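Local structure of probable L,D-transpeptidase 3 (Mycobacterium tuberculosis, 6D4K) at residues Q37-A42 against F111-A116; Y174-K179 against V251-P256. The protein is a probable L,D-transpeptidase of peptidoglycan biosynthesis that does not make 3->3 cross-links from tetrapeptide stems and may instead anchor proteins to the cell wall. One frame throughout, in Å; residues are numbered along the deposited sequence. Where two conformers were deposited one is given.

Overall arrangement
Interactions 1 and 2 meet at one calcium ion, their centres about 10 Å apart. Both are partly buried, but interaction 2 lies nearer the centre of the chain, about 4 Å from it against about 13 Å for interaction 1. Residues 37-42 and 111-116 pair as parallel strands, with backbone bonds and small apolar contacts; residues 174-179 instead hold a turn, adding a lysine that reaches a backbone carbonyl. The calcium takes a backbone oxygen from interaction 1, that of Val38, and a carboxylate from interaction 2, that of Asp252. Probable backbone hydrogen bonds from Gly40 to Ile253 and from Ala42 to Gly254 also join residues 37-42 to residues 251-256.

Interaction 1 of 2, residues Q37-A42 against F111-A116; sequences QVVGVA and FKTGPA. With CA (calcium ion), chain B.
Val41 sets both methyl groups against Ala116, in the loops that follow the paired strands. With CG1 anti to the carbonyl carbon (chi1 -62°), Val41 CG1 comes to 3.7 Å from Ala116 CA, while Val41 CG2 lies 3.8 Å from Ala116 CB. Val39 does the matching work at the other end: its CG2 approaches Phe111 CD1 at 3.6 Å, the two side chains crossing at about a right angle. Trp94 meets the Phe111 ring edge-to-face.

Between these apolar contacts the backbones run parallel. Lys112 N donates to Gln37 O at 2.8 Å in a nearly straight bond (170° at the hydrogen), and Lys112 O takes Val39 N at 2.9 Å, so that Lys112 bridges the residues on both sides of Val38. The next bond, from Gly114 N to Val39 O at 3.1 Å, has its donor tilted 30° from the carbonyl plane, where the strand ends. Each of these last two acceptors also receives a CA-H, Lys112 O from Val38 and Val39 O from Thr113. Val38 and Lys112 share the exposed face; Val39 and Thr113 share the buried one.

Val38 O turns from the ladder to bind calcium at 2.3 Å. Gln37 NE2 donates to water 1 of the metal's shell, while Gln37 OE1 accepts from Thr34 N. Four waters and the Asp252 carboxylate complete the coordination. Such a short parallel edge strand, closing one of two four-stranded sheets, belongs to the immunoglobulin-like domain, here with a calcium site where it meets the catalytic domain.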
ATOM      1  N   GLN A  37      -6.581 -16.573   5.531  1.00 18.37           N
ATOM      2  CA  GLN A  37      -5.900 -15.795   4.507  1.00 16.98           C
ATOM      3  C   GLN A  37      -4.509 -15.400   4.987  1.00 16.21           C
ATOM      4  O   GLN A  37      -4.300 -15.141   6.178  1.00 17.48           O
ATOM      5  CB  GLN A  37      -6.711 -14.539   4.198  1.00 15.88           C
ATOM      6  CG  GLN A  37      -6.268 -13.804   2.923  1.00 16.27           C
ATOM      7  CD  GLN A  37      -7.048 -12.531   2.641  1.00 16.32           C
ATOM      8  OE1 GLN A  37      -8.090 -12.281   3.235  1.00 17.49           O
ATOM      9  NE2 GLN A  37      -6.544 -11.722   1.723  1.00 18.15           N
ATOM     10  N   VAL A  38      -3.553 -15.374   4.055  1.00 18.09           N
ATOM     11  CA  VAL A  38      -2.197 -14.902   4.312  1.00 16.58           C
ATOM     12  C   VAL A  38      -2.101 -13.458   3.840  1.00 15.30           C
ATOM     13  O   VAL A  38      -2.316 -13.170   2.652  1.00 16.23           O
ATOM     14  CB  VAL A  38      -1.153 -15.775   3.601  1.00 19.61           C
ATOM     15  CG1 VAL A  38       0.245 -15.233   3.892  1.00 23.07           C
ATOM     16  CG2 VAL A  38      -1.286 -17.224   4.034  1.00 19.60           C
ATOM     17  N   VAL A  39      -1.770 -12.550   4.765  1.00 15.72           N
ATOM     18  CA  VAL A  39      -1.793 -11.117   4.496  1.00 15.96           C
ATOM     19  C   VAL A  39      -0.515 -10.439   4.997  1.00 14.04           C
ATOM     20  O   VAL A  39       0.207 -10.957   5.858  1.00 14.41           O
ATOM     21  CB  VAL A  39      -3.041 -10.427   5.107  1.00 14.86           C
ATOM     22  CG1 VAL A  39      -4.324 -11.076   4.569  1.00 16.12           C
ATOM     23  CG2 VAL A  39      -2.982 -10.435   6.660  1.00 16.57           C
ATOM     24  N   GLY A  40      -0.246  -9.247   4.457  1.00 14.57           N
ATOM     25  CA  GLY A  40       0.829  -8.398   4.939  1.00 14.92           C
ATOM     26  C   GLY A  40       0.532  -7.830   6.320  1.00 15.34           C
ATOM     27  O   GLY A  40      -0.585  -7.867   6.836  1.00 15.57           O
ATOM     28  N   VAL A  41       1.577  -7.256   6.923  1.00 15.17           N
ATOM     29  CA  VAL A  41       1.577  -7.022   8.369  1.00 15.83           C
ATOM     30  C   VAL A  41       0.842  -5.764   8.804  1.00 15.57           C
ATOM     31  O   VAL A  41       0.768  -5.492  10.005  1.00 17.86           O
ATOM     32  CB  VAL A  41       2.980  -7.082   9.014  1.00 17.08           C
ATOM     33  CG1 VAL A  41       3.589  -8.461   8.839  1.00 17.78           C
ATOM     34  CG2 VAL A  41       3.886  -6.010   8.446  1.00 17.26           C
ATOM     35  N   ALA A  42       0.262  -5.001   7.878  1.00 15.28           N
ATOM     36  CA  ALA A  42      -0.604  -3.890   8.252  1.00 16.84           C
ATOM     37  C   ALA A  42      -2.015  -4.063   7.706  1.00 16.16           C
ATOM     38  O   ALA A  42      -2.757  -3.082   7.585  1.00 17.01           O
ATOM     39  CB  ALA A  42      -0.013  -2.538   7.840  1.00 18.76           C
ATOM     40  N   PHE A 111      -6.473 -15.386  10.806  1.00 17.15           N
ATOM     41  CA  PHE A 111      -5.758 -15.204   9.561  1.00 16.40           C
ATOM     42  C   PHE A 111      -4.281 -15.351   9.863  1.00 16.11           C
ATOM     43  O   PHE A 111      -3.884 -15.463  11.017  1.00 17.76           O
ATOM     44  CB  PHE A 111      -6.127 -13.889   8.866  1.00 16.73           C
ATOM     45  CG  PHE A 111      -5.747 -12.652   9.637  1.00 16.79           C
ATOM     46  CD1 PHE A 111      -4.488 -12.080   9.469  1.00 17.77           C
ATOM     47  CD2 PHE A 111      -6.653 -12.043  10.499  1.00 18.74           C
ATOM     48  CE1 PHE A 111      -4.139 -10.913  10.139  1.00 17.96           C
ATOM     49  CE2 PHE A 111      -6.309 -10.881  11.187  1.00 18.13           C
ATOM     50  CZ  PHE A 111      -5.046 -10.310  11.002  1.00 17.53           C
ATOM     51  N   LYS A 112      -3.472 -15.366   8.824  1.00 15.45           N
ATOM     52  CA  LYS A 112      -2.039 -15.544   8.945  1.00 17.17           C
ATOM     53  C   LYS A 112      -1.328 -14.360   8.325  1.00 15.40           C
ATOM     54  O   LYS A 112      -1.790 -13.787   7.336  1.00 17.19           O
ATOM     55  CB  LYS A 112      -1.580 -16.833   8.253  1.00 21.63           C
ATOM     56  CG  LYS A 112      -2.243 -18.055   8.887  1.00 28.50           C
ATOM     57  CD  LYS A 112      -1.278 -19.212   9.091  1.00 37.09           C
ATOM     58  CE  LYS A 112      -1.961 -20.548   8.875  1.00 43.22           C
ATOM     59  NZ  LYS A 112      -3.255 -20.649   9.608  1.00 46.45           N
ATOM     60  N   THR A 113      -0.187 -14.014   8.900  1.00 17.02           N
ATOM     61  CA  THR A 113       0.668 -12.994   8.324  1.00 16.14           C
ATOM     62  C   THR A 113       1.912 -13.644   7.730  1.00 17.23           C
ATOM     63  O   THR A 113       2.439 -14.620   8.282  1.00 18.92           O
ATOM     64  CB  THR A 113       1.079 -11.959   9.369  1.00 17.72           C
ATOM     65  OG1 THR A 113       1.645 -12.625  10.502  1.00 19.35           O
ATOM     66  CG2 THR A 113      -0.137 -11.146   9.814  1.00 18.59           C
ATOM     67  N   GLY A 114       2.371 -13.105   6.602  1.00 17.70           N
ATOM     68  CA  GLY A 114       3.644 -13.499   6.043  1.00 18.04           C
ATOM     69  C   GLY A 114       4.770 -12.677   6.644  1.00 17.66           C
ATOM     70  O   GLY A 114       4.669 -12.184   7.781  1.00 18.08           O
ATOM     71  N   PRO A 115       5.855 -12.497   5.893  1.00 19.10           N
ATOM     72  CA  PRO A 115       6.948 -11.643   6.374  1.00 18.64           C
ATOM     73  C   PRO A 115       6.512 -10.184   6.420  1.00 17.71           C
ATOM     74  O   PRO A 115       5.606  -9.751   5.699  1.00 18.88           O
ATOM     75  CB  PRO A 115       8.047 -11.855   5.328  1.00 20.06           C
ATOM     76  CG  PRO A 115       7.295 -12.220   4.077  1.00 22.38           C
ATOM     77  CD  PRO A 115       6.097 -13.006   4.527  1.00 20.14           C
ATOM     78  N   ALA A 116       7.194  -9.411   7.266  1.00 17.88           N
ATOM     79  CA  ALA A 116       6.970  -7.967   7.309  1.00 16.75           C
ATOM     80  C   ALA A 116       7.775  -7.344   6.184  1.00 17.18           C
ATOM     81  O   ALA A 116       8.988  -7.195   6.282  1.00 18.52           O
ATOM     82  CB  ALA A 116       7.366  -7.396   8.666  1.00 18.82           C
TER
HETATM   83 CA    CA B 301      -1.943 -12.221   0.546  1.00 16.62          CA
HETATM   84  O   HOH W   1      -4.106 -13.208   0.291  1.00 18.38           O
HETATM   85  O   HOH W   2      -2.621 -11.588  -1.754  1.00 17.56           O
HETATM   86  O   HOH W   3      -3.008 -10.272   1.254  1.00 16.05           O
HETATM   87  O   HOH W   4      -0.925 -14.059  -0.233  1.00 20.87           O

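Interaction 2 of 2, residues Y174-K179 against V251-P256; sequences YTVLSK and VDIGDP. With CA (calcium ion), chain B.
Lys179 reaches across Ile253 to the carbonyl of Val251. Its CB starts 4.1 Å from Ile253 CD1, and CG runs on past the same methyl. CD lies 3.6 Å from Ile253 CD1 and also touches Val251 O and Val251 CG1. A bend about the CG-CD bond (chi3 57°) then turns CE and the ammonium group toward Val251 O, and NZ donates to that oxygen at 2.8 Å, nearly in line with the carbonyl bond. NZ also bonds to Tyr248 O, makes a cation-pi contact with the Tyr248 ring and donates to water 5, which lies beside Asp252 OD1. Two carbonyls at the C-terminal end of helix 241-250 and the aspartate nearby would probably stabilise its positive charge.

After that helix the chain makes a type II beta turn, Asp252 to Asp255, with Gly254 at the third position on positive phi (103°). The turn leads into strand 256-260 of the L,D-transpeptidase catalytic domain, which pairs antiparallel with strand 172-180. Val176 holds the turn by its backbone: its N donates to Asp255 O at 2.8 Å, and its O receives Gly254 N, also at 2.8 Å, on a lone pair in the carbonyl plane. Its side chain lies against the turn and the residue before it, with CB 3.5 Å from Asp252 O and CG2 3.8 Å from Val251 CG2. Ile253 CG2 lies against Val176 O, and Ile253 CG1 against Ser178 CA. Within the turn, Asp255 OD2 accepts from Asp252 N through its anti lone pair; outside it, Asp255 OD1 accepts from Val41 N. Asp252 grips the calcium with both carboxylate oxygens, OD1 and OD2 each at 2.5 Å, beside Val38 O; Ile253 O accepts from water 3, another ligand of the metal.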
ATOM      1  N   TYR A 174       0.645   4.118   4.653  1.00 24.75           N
ATOM      2  CA  TYR A 174      -0.235   3.470   3.689  1.00 24.08           C
ATOM      3  C   TYR A 174      -0.093   1.961   3.791  1.00 21.43           C
ATOM      4  O   TYR A 174       0.822   1.445   4.434  1.00 20.48           O
ATOM      5  CB  TYR A 174       0.122   3.918   2.268  1.00 26.33           C
ATOM      6  CG  TYR A 174       0.103   5.411   2.080  1.00 28.60           C
ATOM      7  CD1 TYR A 174      -1.094   6.090   1.904  1.00 34.65           C
ATOM      8  CD2 TYR A 174       1.281   6.150   2.087  1.00 29.54           C
ATOM      9  CE1 TYR A 174      -1.118   7.462   1.737  1.00 38.88           C
ATOM     10  CE2 TYR A 174       1.266   7.522   1.918  1.00 33.48           C
ATOM     11  CZ  TYR A 174       0.064   8.172   1.741  1.00 38.01           C
ATOM     12  OH  TYR A 174       0.042   9.538   1.573  1.00 40.03           O
ATOM     13  N   THR A 175      -1.008   1.243   3.143  1.00 19.67           N
ATOM     14  CA  THR A 175      -0.873  -0.197   3.026  1.00 19.42           C
ATOM     15  C   THR A 175      -1.096  -0.587   1.576  1.00 17.93           C
ATOM     16  O   THR A 175      -1.800   0.098   0.825  1.00 19.53           O
ATOM     17  CB  THR A 175      -1.838  -0.975   3.944  1.00 22.44           C
ATOM     18  OG1 THR A 175      -3.181  -0.807   3.482  1.00 26.17           O
ATOM     19  CG2 THR A 175      -1.723  -0.508   5.409  1.00 26.05           C
ATOM     20  N   VAL A 176      -0.488  -1.697   1.179  1.00 16.46           N
ATOM     21  CA  VAL A 176      -0.694  -2.203  -0.175  1.00 16.73           C
ATOM     22  C   VAL A 176      -2.131  -2.684  -0.328  1.00 16.83           C
ATOM     23  O   VAL A 176      -2.578  -3.595   0.380  1.00 17.32           O
ATOM     24  CB  VAL A 176       0.299  -3.322  -0.503  1.00 16.54           C
ATOM     25  CG1 VAL A 176      -0.033  -3.949  -1.870  1.00 16.68           C
ATOM     26  CG2 VAL A 176       1.721  -2.795  -0.473  1.00 18.04           C
ATOM     27  N   LEU A 177      -2.864  -2.065  -1.254  1.00 16.83           N
ATOM     28  CA  LEU A 177      -4.256  -2.411  -1.529  1.00 17.36           C
ATOM     29  C   LEU A 177      -4.402  -3.454  -2.626  1.00 16.81           C
ATOM     30  O   LEU A 177      -5.361  -4.228  -2.603  1.00 18.47           O
ATOM     31  CB  LEU A 177      -5.047  -1.172  -1.944  1.00 19.83           C
ATOM     32  CG  LEU A 177      -5.076  -0.032  -0.927  1.00 20.19           C
ATOM     33  CD1 LEU A 177      -5.813   1.176  -1.479  1.00 23.07           C
ATOM     34  CD2 LEU A 177      -5.696  -0.479   0.392  1.00 25.69           C
ATOM     35  N   SER A 178      -3.496  -3.466  -3.602  1.00 15.67           N
ATOM     36  CA  SER A 178      -3.566  -4.423  -4.694  0.54 15.72           C
ATOM     37  C   SER A 178      -2.226  -4.434  -5.414  1.00 15.91           C
ATOM     38  O   SER A 178      -1.402  -3.525  -5.245  1.00 17.27           O
ATOM     39  CB  SER A 178      -4.693  -4.072  -5.675  0.54 17.99           C
ATOM     40  OG  SER A 178      -4.425  -2.865  -6.373  0.54 18.46           O
ATOM     41  N   LYS A 179      -2.032  -5.477  -6.223  1.00 17.35           N
ATOM     42  CA  LYS A 179      -0.860  -5.690  -7.069  1.00 18.27           C
ATOM     43  C   LYS A 179      -1.381  -6.081  -8.442  1.00 16.55           C
ATOM     44  O   LYS A 179      -2.230  -6.971  -8.549  1.00 20.21           O
ATOM     45  CB  LYS A 179       0.035  -6.850  -6.540  1.00 21.31           C
ATOM     46  CG  LYS A 179       1.007  -6.509  -5.425  1.00 23.13           C
ATOM     47  CD  LYS A 179       1.433  -7.765  -4.692  1.00 20.58           C
ATOM     48  CE  LYS A 179       2.074  -8.816  -5.590  1.00 19.21           C
ATOM     49  NZ  LYS A 179       2.957  -9.688  -4.764  1.00 17.58           N
ATOM     50  N   VAL A 251       6.277  -8.192  -1.890  1.00 15.64           N
ATOM     51  CA  VAL A 251       5.286  -7.550  -1.036  1.00 15.79           C
ATOM     52  C   VAL A 251       3.951  -8.283  -1.154  1.00 15.34           C
ATOM     53  O   VAL A 251       3.638  -8.947  -2.151  1.00 15.67           O
ATOM     54  CB  VAL A 251       5.166  -6.060  -1.427  1.00 16.67           C
ATOM     55  CG1 VAL A 251       4.360  -5.900  -2.722  1.00 16.60           C
ATOM     56  CG2 VAL A 251       4.586  -5.232  -0.281  1.00 18.13           C
ATOM     57  N   ASP A 252       3.137  -8.142  -0.121  1.00 15.40           N
ATOM     58  CA  ASP A 252       1.800  -8.715  -0.111  1.00 14.95           C
ATOM     59  C   ASP A 252       0.774  -7.627   0.149  1.00 15.01           C
ATOM     60  O   ASP A 252       1.081  -6.565   0.698  1.00 15.33           O
ATOM     61  CB  ASP A 252       1.659  -9.797   0.973  1.00 15.21           C
ATOM     62  CG  ASP A 252       0.428 -10.690   0.784  1.00 14.98           C
ATOM     63  OD1 ASP A 252      -0.182 -10.679  -0.313  1.00 15.45           O
ATOM     64  OD2 ASP A 252       0.060 -11.423   1.742  1.00 15.27           O
ATOM     65  N   ILE A 253      -0.469  -7.903  -0.258  1.00 15.13           N
ATOM     66  CA  ILE A 253      -1.557  -6.982   0.058  1.00 14.46           C
ATOM     67  C   ILE A 253      -1.689  -6.894   1.570  1.00 14.89           C
ATOM     68  O   ILE A 253      -1.748  -7.911   2.271  1.00 15.01           O
ATOM     69  CB  ILE A 253      -2.870  -7.387  -0.635  1.00 15.79           C
ATOM     70  CG1 ILE A 253      -2.842  -7.031  -2.128  1.00 15.66           C
ATOM     71  CG2 ILE A 253      -4.066  -6.688   0.023  1.00 16.07           C
ATOM     72  CD1 ILE A 253      -1.733  -7.676  -2.954  1.00 18.83           C
ATOM     73  N   GLY A 254      -1.701  -5.668   2.083  1.00 14.72           N
ATOM     74  CA  GLY A 254      -1.722  -5.432   3.504  1.00 15.80           C
ATOM     75  C   GLY A 254      -0.392  -5.012   4.079  1.00 14.96           C
ATOM     76  O   GLY A 254      -0.366  -4.518   5.196  1.00 15.95           O
ATOM     77  N   ASP A 255       0.704  -5.153   3.344  1.00 15.49           N
ATOM     78  CA  ASP A 255       1.986  -4.709   3.866  1.00 16.09           C
ATOM     79  C   ASP A 255       2.059  -3.179   3.875  1.00 15.57           C
ATOM     80  O   ASP A 255       1.392  -2.512   3.084  1.00 16.89           O
ATOM     81  CB  ASP A 255       3.137  -5.288   3.048  1.00 16.65           C
ATOM     82  CG  ASP A 255       3.558  -6.659   3.531  1.00 16.98           C
ATOM     83  OD1 ASP A 255       3.692  -6.859   4.764  1.00 17.85           O
ATOM     84  OD2 ASP A 255       3.752  -7.549   2.670  1.00 16.43           O
ATOM     85  N   PRO A 256       2.837  -2.603   4.787  1.00 17.58           N
ATOM     86  CA  PRO A 256       2.863  -1.148   4.941  1.00 16.77           C
ATOM     87  C   PRO A 256       3.862  -0.464   4.024  1.00 18.95           C
ATOM     88  O   PRO A 256       4.942  -0.981   3.708  1.00 18.57           O
ATOM     89  CB  PRO A 256       3.290  -0.969   6.406  1.00 18.79           C
ATOM     90  CG  PRO A 256       4.159  -2.173   6.691  1.00 18.52           C
ATOM     91  CD  PRO A 256       3.546  -3.295   5.868  1.00 17.68           C
TER
HETATM   92 CA    CA B 301      -1.943 -12.221   0.546  1.00 16.62          CA
HETATM   93  O   HOH W   5       0.963 -11.054  -2.897  1.00 23.68           O
HETATM   94  O   HOH W   3      -3.008 -10.272   1.254  1.00 16.05           O
HETATM   95  O   HOH W   2      -2.621 -11.588  -1.754  1.00 17.56           O
HETATM   96  O   HOH W   1      -4.106 -13.208   0.291  1.00 18.38           O
HETATM   97  O   HOH W   4      -0.925 -14.059  -0.233  1.00 20.87           O